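PDB 4YE5: peptidoglycan synthetase penicillin-binding protein 3 from Bifidobacterium adolescentis, which probably binds penicillin and is thought to cross-link peptidoglycan strands during cell-wall synthesis. Local coordinates for residues D388-D391 against R392-N396; D352-T355 against N356-Y360. All coordinates share one frame; numbering follows the deposited sequence.

Interaction 1. Residues D388-D391 against R392-N396; sequences DSWD and RRTRN
Asp391 reaches forward over the turn that follows it and takes the backbone N-H groups of Arg393 and Thr394 on one oxygen, OD1. From CB, next to the peptide link to Arg392, CG stands between the backbone N and the carbonyl carbon (chi1 63°), which turns the carboxylate toward the N-H groups of the residues ahead. OD1 then accepts from Arg393 N at 2.8 Å, nearly along the C-O axis though with a bent N-H angle of 139°, and from Thr394 N at 3.0 Å, a straighter bond that arrives on the syn side, well out of the carboxylate plane. OD2, the other branch, lies against the methyl CG2 of Thr394. Thr394 answers with OG1, which accepts from Asp391 N at 3.0 Å. This reciprocal pairing is a capping box, placed where the loop turns into helix 394-397. A short, charged aspartate suits the first position, because its carboxylate can probably also offset the partial positive charge of the helix start; threonine carries a hydroxyl directly on CB, within bonding distance of Asp391 N while its own N-H goes to OD1. The main chain joins in as Arg395 N donates to Asp391 O at 3.1 Å. Trp390 flanks the box: its CB meets Thr394 OG1, while ring atom CE3 packs 3.6 Å from Arg395 CA, and its NE1 is held by His385 O. Farther out, CD of Arg395 sits over the centre of the Arg392 guanidinium. These long side chains suit partners beyond the turn: Arg392 NE forms a salt bridge with Glu318, and Arg395 NE donates to Asn356 OD1.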
loop_
_atom_site.group_PDB
_atom_site.type_symbol
_atom_site.label_atom_id
_atom_site.label_comp_id
_atom_site.label_asym_id
_atom_site.label_seq_id
_atom_site.Cartn_x
_atom_site.Cartn_y
_atom_site.Cartn_z
ATOM N N ASP A 388 -30.069 -8.968 -11.421
ATOM C CA ASP A 388 -31.116 -9.983 -11.521
ATOM C C ASP A 388 -31.194 -10.889 -10.284
ATOM O O ASP A 388 -32.145 -11.644 -10.133
ATOM C CB ASP A 388 -31.039 -10.791 -12.831
ATOM C CG ASP A 388 -29.669 -11.399 -13.077
ATOM O OD1 ASP A 388 -28.857 -11.474 -12.126
ATOM O OD2 ASP A 388 -29.411 -11.807 -14.232
ATOM N N SER A 389 -30.211 -10.796 -9.393
ATOM C CA SER A 389 -30.256 -11.553 -8.140
ATOM C C SER A 389 -30.894 -10.753 -7.010
ATOM O O SER A 389 -31.090 -11.280 -5.920
ATOM C CB SER A 389 -28.854 -11.981 -7.698
ATOM O OG SER A 389 -28.168 -10.904 -7.072
ATOM N N TRP A 390 -31.181 -9.475 -7.250
ATOM C CA TRP A 390 -31.759 -8.617 -6.214
ATOM C C TRP A 390 -33.200 -9.022 -5.973
ATOM O O TRP A 390 -33.869 -9.502 -6.883
ATOM C CB TRP A 390 -31.749 -7.149 -6.654
ATOM C CG TRP A 390 -30.380 -6.548 -6.836
ATOM C CD1 TRP A 390 -29.178 -7.102 -6.499
ATOM C CD2 TRP A 390 -30.086 -5.270 -7.408
ATOM N NE1 TRP A 390 -28.148 -6.239 -6.826
ATOM C CE2 TRP A 390 -28.682 -5.111 -7.387
ATOM C CE3 TRP A 390 -30.875 -4.246 -7.937
ATOM C CZ2 TRP A 390 -28.051 -3.962 -7.877
ATOM C CZ3 TRP A 390 -30.249 -3.109 -8.421
ATOM C CH2 TRP A 390 -28.851 -2.980 -8.393
ATOM N N ASP A 391 -33.692 -8.812 -4.757
ATOM C CA ASP A 391 -35.117 -8.998 -4.499
ATOM C C ASP A 391 -35.770 -7.629 -4.391
ATOM O O ASP A 391 -35.097 -6.613 -4.560
ATOM C CB ASP A 391 -35.372 -9.863 -3.252
ATOM C CG ASP A 391 -34.842 -9.240 -1.975
ATOM O OD1 ASP A 391 -35.069 -8.034 -1.747
ATOM O OD2 ASP A 391 -34.192 -9.963 -1.192
ATOM N N ARG A 392 -37.066 -7.600 -4.091
ATOM C CA ARG A 392 -37.816 -6.344 -4.086
ATOM C C ARG A 392 -37.345 -5.329 -3.043
ATOM O O ARG A 392 -37.598 -4.132 -3.180
ATOM C CB ARG A 392 -39.325 -6.588 -3.955
ATOM C CG ARG A 392 -39.960 -7.218 -5.188
ATOM C CD ARG A 392 -39.270 -6.790 -6.490
ATOM N NE ARG A 392 -39.777 -5.528 -7.028
ATOM C CZ ARG A 392 -39.422 -5.020 -8.208
ATOM N NH1 ARG A 392 -39.931 -3.864 -8.621
ATOM N NH2 ARG A 392 -38.551 -5.665 -8.976
ATOM N N ARG A 393 -36.661 -5.798 -2.005
ATOM C CA ARG A 393 -36.112 -4.879 -1.011
ATOM C C ARG A 393 -34.696 -4.387 -1.353
ATOM O O ARG A 393 -34.421 -3.182 -1.345
ATOM C CB ARG A 393 -36.141 -5.501 0.388
ATOM C CG ARG A 393 -35.662 -4.537 1.462
ATOM C CD ARG A 393 -36.082 -4.928 2.873
ATOM N NE ARG A 393 -35.914 -3.785 3.765
ATOM C CZ ARG A 393 -36.893 -2.947 4.101
ATOM N NH1 ARG A 393 -38.121 -3.138 3.641
ATOM N NH2 ARG A 393 -36.645 -1.921 4.907
ATOM N N THR A 394 -33.796 -5.316 -1.655
ATOM C CA THR A 394 -32.403 -4.953 -1.897
ATOM C C THR A 394 -32.246 -4.079 -3.141
ATOM O O THR A 394 -31.286 -3.334 -3.243
ATOM C CB THR A 394 -31.486 -6.190 -2.011
ATOM O OG1 THR A 394 -31.870 -6.971 -3.152
ATOM C CG2 THR A 394 -31.582 -7.051 -0.741
ATOM N N ARG A 395 -33.191 -4.162 -4.080
ATOM C CA ARG A 395 -33.146 -3.284 -5.254
ATOM C C ARG A 395 -33.281 -1.825 -4.815
ATOM O O ARG A 395 -32.846 -0.917 -5.520
ATOM C CB ARG A 395 -34.245 -3.641 -6.272
ATOM C CG ARG A 395 -35.647 -3.233 -5.835
ATOM C CD ARG A 395 -36.692 -3.495 -6.913
ATOM N NE ARG A 395 -36.431 -2.763 -8.154
ATOM C CZ ARG A 395 -36.940 -1.570 -8.449
ATOM N NH1 ARG A 395 -36.649 -0.988 -9.609
ATOM N NH2 ARG A 395 -37.742 -0.956 -7.587
ATOM N N ASN A 396 -33.871 -1.609 -3.639
ATOM C CA ASN A 396 -34.029 -0.258 -3.089
ATOM C C ASN A 396 -32.944 0.169 -2.103
ATOM O O ASN A 396 -32.454 1.309 -2.145
ATOM C CB ASN A 396 -35.418 -0.111 -2.460
ATOM C CG ASN A 396 -36.486 0.140 -3.496
ATOM O OD1 ASN A 396 -36.326 1.011 -4.357
ATOM N ND2 ASN A 396 -37.572 -0.636 -3.446
#

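Interaction 2. Residues D352-T355 against N356-Y360; sequences DKMT and NEQRY
Thr355 and Gln358 form a capping box at the N-terminus of helix 356-365, with Thr355 as the N-cap. Two reciprocal hydrogen bonds define it: Gln358 N donates to Thr355 OG1 at 3.2 Å, and Thr355 N donates to Gln358 OE1 at 2.9 Å, tilted from the amide carbonyl plane. Threonine suits the cap because its hydroxyl sits on CB, one bond from the backbone; with OG1 between the backbone N and the carbonyl carbon (chi1 69°) it meets Gln358 N. Glutamine is long enough to return the bond through its extended chain. Helical hydrogen bonding begins with Arg359 N, which donates to Thr355 O at 2.9 Å. The arginine side chain also runs back along the turn to Met354 O, bound by NE at 2.8 Å and weakly by NH2, with NE lying above the carbonyl plane. NH1 of the same guanidinium bonds to Arg395 O and Asn396 OD1. Nonpolar contacts come from buried Met354, present as selenomethionine, a long flexible side chain whose CG and SE both meet CG of Arg359, the two chains crossing at a slant, while its CE touches the Gln358 carbonyl. Solvent reaches the cap as well: a water sits 2.8 Å from Thr355 OG1 and donates weakly to Glu357 OE1.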
loop_
_atom_site.group_PDB
_atom_site.type_symbol
_atom_site.label_atom_id
_atom_site.label_comp_id
_atom_site.label_asym_id
_atom_site.label_seq_id
_atom_site.Cartn_x
_atom_site.Cartn_y
_atom_site.Cartn_z
ATOM N N ASP A 352 -37.730 6.081 -8.277
ATOM C CA ASP A 352 -38.882 5.293 -8.733
ATOM C C ASP A 352 -38.718 4.724 -10.141
ATOM O O ASP A 352 -38.989 3.540 -10.373
ATOM C CB ASP A 352 -40.167 6.134 -8.658
ATOM C CG ASP A 352 -41.405 5.373 -9.126
ATOM O OD1 ASP A 352 -41.540 4.169 -8.804
ATOM O OD2 ASP A 352 -42.253 5.986 -9.810
ATOM N N LYS A 353 -38.267 5.567 -11.072
ATOM C CA LYS A 353 -38.206 5.186 -12.484
ATOM C C LYS A 353 -36.855 4.581 -12.882
ATOM O O LYS A 353 -36.681 4.112 -14.006
ATOM C CB LYS A 353 -38.526 6.385 -13.386
ATOM C CG LYS A 353 -39.921 6.977 -13.202
ATOM C CD LYS A 353 -40.986 5.984 -13.603
ATOM C CE LYS A 353 -42.370 6.611 -13.570
ATOM N NZ LYS A 353 -43.401 5.620 -13.961
HETATM N N MSE A 354 -35.894 4.606 -11.969
HETATM C CA MSE A 354 -34.588 4.018 -12.237
HETATM C C MSE A 354 -34.675 2.491 -12.214
HETATM O O MSE A 354 -34.979 1.906 -11.175
HETATM C CB MSE A 354 -33.587 4.481 -11.179
HETATM C CG MSE A 354 -32.137 4.347 -11.598
HETATM SE SE MSE A 354 -30.961 5.163 -10.267
HETATM C CE MSE A 354 -29.335 5.168 -11.335
ATOM N N THR A 355 -34.397 1.848 -13.346
ATOM C CA THR A 355 -34.500 0.394 -13.436
ATOM C C THR A 355 -33.370 -0.266 -12.677
ATOM O O THR A 355 -32.336 0.358 -12.449
ATOM C CB THR A 355 -34.441 -0.117 -14.898
ATOM O OG1 THR A 355 -33.122 0.078 -15.427
ATOM C CG2 THR A 355 -35.490 0.587 -15.796
ATOM N N ASN A 356 -33.581 -1.526 -12.288
ATOM C CA ASN A 356 -32.542 -2.356 -11.672
ATOM C C ASN A 356 -31.216 -2.274 -12.430
ATOM O O ASN A 356 -30.152 -2.117 -11.831
ATOM C CB ASN A 356 -32.988 -3.827 -11.635
ATOM C CG ASN A 356 -33.910 -4.145 -10.463
ATOM O OD1 ASN A 356 -34.331 -3.258 -9.726
ATOM N ND2 ASN A 356 -34.221 -5.429 -10.289
ATOM N N GLU A 357 -31.282 -2.377 -13.752
ATOM C CA GLU A 357 -30.072 -2.363 -14.562
ATOM C C GLU A 357 -29.337 -1.031 -14.444
ATOM O O GLU A 357 -28.115 -1.001 -14.335
ATOM C CB GLU A 357 -30.384 -2.670 -16.031
ATOM C CG GLU A 357 -29.134 -2.730 -16.905
ATOM C CD GLU A 357 -29.442 -2.898 -18.380
ATOM O OE1 GLU A 357 -30.640 -2.932 -18.738
ATOM O OE2 GLU A 357 -28.483 -2.992 -19.181
ATOM N N GLN A 358 -30.087 0.067 -14.466
ATOM C CA GLN A 358 -29.500 1.392 -14.309
ATOM C C GLN A 358 -28.879 1.557 -12.927
ATOM O O GLN A 358 -27.774 2.086 -12.799
ATOM C CB GLN A 358 -30.555 2.472 -14.540
ATOM C CG GLN A 358 -31.002 2.550 -15.971
ATOM C CD GLN A 358 -32.227 3.406 -16.131
ATOM O OE1 GLN A 358 -33.028 3.540 -15.206
ATOM N NE2 GLN A 358 -32.384 3.998 -17.308
ATOM N N ARG A 359 -29.585 1.096 -11.895
ATOM C CA ARG A 359 -29.035 1.148 -10.537
ATOM C C ARG A 359 -27.696 0.424 -10.468
ATOM O O ARG A 359 -26.707 0.997 -10.022
ATOM C CB ARG A 359 -30.028 0.585 -9.502
ATOM C CG ARG A 359 -31.331 1.370 -9.441
ATOM C CD ARG A 359 -32.436 0.667 -8.623
ATOM N NE ARG A 359 -33.711 1.376 -8.779
ATOM C CZ ARG A 359 -34.634 1.499 -7.827
ATOM N NH1 ARG A 359 -34.438 0.948 -6.637
ATOM N NH2 ARG A 359 -35.751 2.181 -8.064
ATOM N N TYR A 360 -27.665 -0.830 -10.919
ATOM C CA TYR A 360 -26.432 -1.616 -10.892
ATOM C C TYR A 360 -25.326 -0.894 -11.678
ATOM O O TYR A 360 -24.190 -0.784 -11.215
ATOM C CB TYR A 360 -26.660 -3.007 -11.505
ATOM C CG TYR A 360 -25.391 -3.840 -11.543
ATOM C CD1 TYR A 360 -25.049 -4.675 -10.481
ATOM C CD2 TYR A 360 -24.518 -3.766 -12.629
ATOM C CE1 TYR A 360 -23.880 -5.424 -10.501
ATOM C CE2 TYR A 360 -23.347 -4.512 -12.658
ATOM C CZ TYR A 360 -23.038 -5.340 -11.596
ATOM O OH TYR A 360 -21.870 -6.070 -11.627
HETATM O O HOH W 1 -32.685 -0.243 -18.193
#

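In the fold
From the N terminus, the chain leaves helix 344-350 and makes the short turn of interaction 2, which opens helix 356-365. It completes that helix and follows a long connection to interaction 1, where a second turn leads into helix 394-397. Each interaction closes only a tight local turn. The two are in series, neither nesting nor crossing, and their centres are about 11 Å apart, both in the transpeptidase domain. They nevertheless meet directly: the Trp390 ring packs against the first turn of helix 356-365, with CH2 3.5 Å from Tyr360 N. This packing adds to the polar links between the two helix starts, so that the second turn lies on the start of the first helix.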